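Local coordinates for isoaspartyl dipeptidase (Fervidobacterium islandicum, PDB 7CDH), which probably hydrolyses isoaspartyl (beta-aspartyl) dipeptides as a zinc-dependent M38 metallopeptidase, a proposed primordial protein repair activity, at residues 280-285 against 312-317. Residues are numbered along the deposited sequence; the frame is centred on the assembly and turned at random.
With ZN (zinc ion), chain L.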
# COMPACT_ATOMS: atom_id res chain seq x y z
N VAL A 280 5.48 43.71 -4.04
CA VAL A 280 6.12 43.47 -2.72
C VAL A 280 5.03 43.20 -1.71
O VAL A 280 4.03 43.91 -1.75
CB VAL A 280 6.99 44.66 -2.31
CG1 VAL A 280 7.31 44.60 -0.83
CG2 VAL A 280 8.26 44.67 -3.13
N THR A 281 5.18 42.13 -0.93
CA THR A 281 4.31 41.87 0.24
C THR A 281 5.23 41.83 1.45
O THR A 281 6.42 41.68 1.26
CB THR A 281 3.43 40.62 0.08
OG1 THR A 281 4.32 39.50 0.07
CG2 THR A 281 2.58 40.61 -1.17
N ILE A 282 4.68 42.01 2.63
CA ILE A 282 5.35 41.62 3.89
C ILE A 282 4.51 40.58 4.65
O ILE A 282 3.25 40.49 4.46
CB ILE A 282 5.65 42.87 4.75
CG1 ILE A 282 4.37 43.59 5.16
CG2 ILE A 282 6.63 43.77 4.01
CD1 ILE A 282 4.58 44.59 6.28
N SER A 283 5.20 39.82 5.51
CA SER A 283 4.58 38.78 6.37
C SER A 283 5.30 38.72 7.73
O SER A 283 6.52 38.99 7.79
CB SER A 283 4.59 37.46 5.65
OG SER A 283 5.92 36.98 5.48
N SER A 284 4.59 38.35 8.79
CA SER A 284 5.17 38.29 10.16
C SER A 284 6.11 37.11 10.26
O SER A 284 7.14 37.22 10.98
CB SER A 284 4.12 38.18 11.20
OG SER A 284 3.20 37.15 10.87
N ASP A 285 5.75 36.01 9.58
CA ASP A 285 6.29 34.68 9.92
C ASP A 285 5.92 34.38 11.38
O ASP A 285 6.78 33.95 12.16
CB ASP A 285 7.80 34.65 9.70
CG ASP A 285 8.30 33.25 9.40
OD1 ASP A 285 7.45 32.40 9.24
OD2 ASP A 285 9.53 33.05 9.28
N TYR A 312 3.55 47.20 12.81
CA TYR A 312 4.83 47.80 13.25
C TYR A 312 5.63 48.23 12.01
O TYR A 312 6.19 49.34 12.02
CB TYR A 312 5.60 46.81 14.12
CG TYR A 312 6.91 47.33 14.65
CD1 TYR A 312 6.96 48.20 15.72
CD2 TYR A 312 8.10 46.96 14.07
CE1 TYR A 312 8.17 48.66 16.22
CE2 TYR A 312 9.31 47.42 14.54
CZ TYR A 312 9.35 48.27 15.62
OH TYR A 312 10.56 48.70 16.07
N THR A 313 5.73 47.35 11.01
CA THR A 313 6.60 47.53 9.81
C THR A 313 5.99 48.66 8.96
O THR A 313 6.73 49.53 8.58
CB THR A 313 6.88 46.21 9.06
OG1 THR A 313 7.64 45.37 9.94
CG2 THR A 313 7.65 46.40 7.77
N ILE A 314 4.68 48.69 8.81
CA ILE A 314 3.97 49.79 8.10
C ILE A 314 4.28 51.14 8.79
O ILE A 314 4.59 52.12 8.08
CB ILE A 314 2.47 49.48 8.03
CG1 ILE A 314 2.21 48.31 7.08
CG2 ILE A 314 1.67 50.71 7.62
CD1 ILE A 314 0.81 47.74 7.23
N ARG A 315 4.23 51.19 10.12
CA ARG A 315 4.52 52.41 10.90
C ARG A 315 5.98 52.83 10.69
O ARG A 315 6.23 54.04 10.60
CB ARG A 315 4.19 52.21 12.38
CG ARG A 315 2.70 52.29 12.67
CD ARG A 315 2.40 52.23 14.14
NE ARG A 315 2.73 53.50 14.75
CZ ARG A 315 2.41 53.88 15.99
NH1 ARG A 315 1.73 53.06 16.78
NH2 ARG A 315 2.76 55.08 16.43
N LYS A 316 6.92 51.89 10.55
CA LYS A 316 8.34 52.28 10.35
C LYS A 316 8.53 52.88 8.95
O LYS A 316 9.42 53.74 8.80
CB LYS A 316 9.30 51.12 10.59
CG LYS A 316 9.59 50.81 12.05
CD LYS A 316 9.92 52.00 12.92
CE LYS A 316 10.73 51.60 14.15
NZ LYS A 316 10.42 52.46 15.33
N VAL A 317 7.75 52.46 7.96
CA VAL A 317 7.90 52.97 6.57
C VAL A 317 7.28 54.39 6.49
O VAL A 317 7.92 55.27 5.90
CB VAL A 317 7.32 51.98 5.54
CG1 VAL A 317 7.46 52.50 4.10
CG2 VAL A 317 8.00 50.63 5.66
ZN ZN L . 7.89 30.56 7.81
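Ile282 and Thr313 meet tip to tip in a purely apolar touch, Ile282 CD1 lying 3.9 Å from Thr313 CG2. A looser approach, 4.5 Å from Ile282 CD1 to Ile314 CG1, brings in the next helix residue. No hydrogen bond joins 280-285 to 312-317; the alpha carbons of Ile282 and Thr313 lie 8.5 Å apart, a distance the long CG1-CD1 arm of isoleucine can span. Thr313 suits a buried helix position because its two branches divide the work: with chi1 at -65°, CG2 stands anti to the backbone N and faces the isoleucine, while OG1, beside that N, hydrogen-bonds to the carbonyl O of Ala309, one turn earlier. Ile268 of helix 264-273 also packs on Ile282.

This is strand-to-helix packing in the TIM-barrel fold of the amidohydrolase family, where the outward residues of a barrel strand meet the surrounding helices. The strand's polar residues serve other partners: Thr281 OG1 and Ser283 OG hydrogen-bond to OD1 and OD2, respectively, of Asp246 on the adjacent parallel strand.

Just past the strand's end, where this family carries its metal-binding aspartate, Asp285 binds a zinc ion through OD1 at 2.4 Å, its carboxylate oxygen being an anionic ligand; His61, His63 and Glu156 supply the other protein ligands.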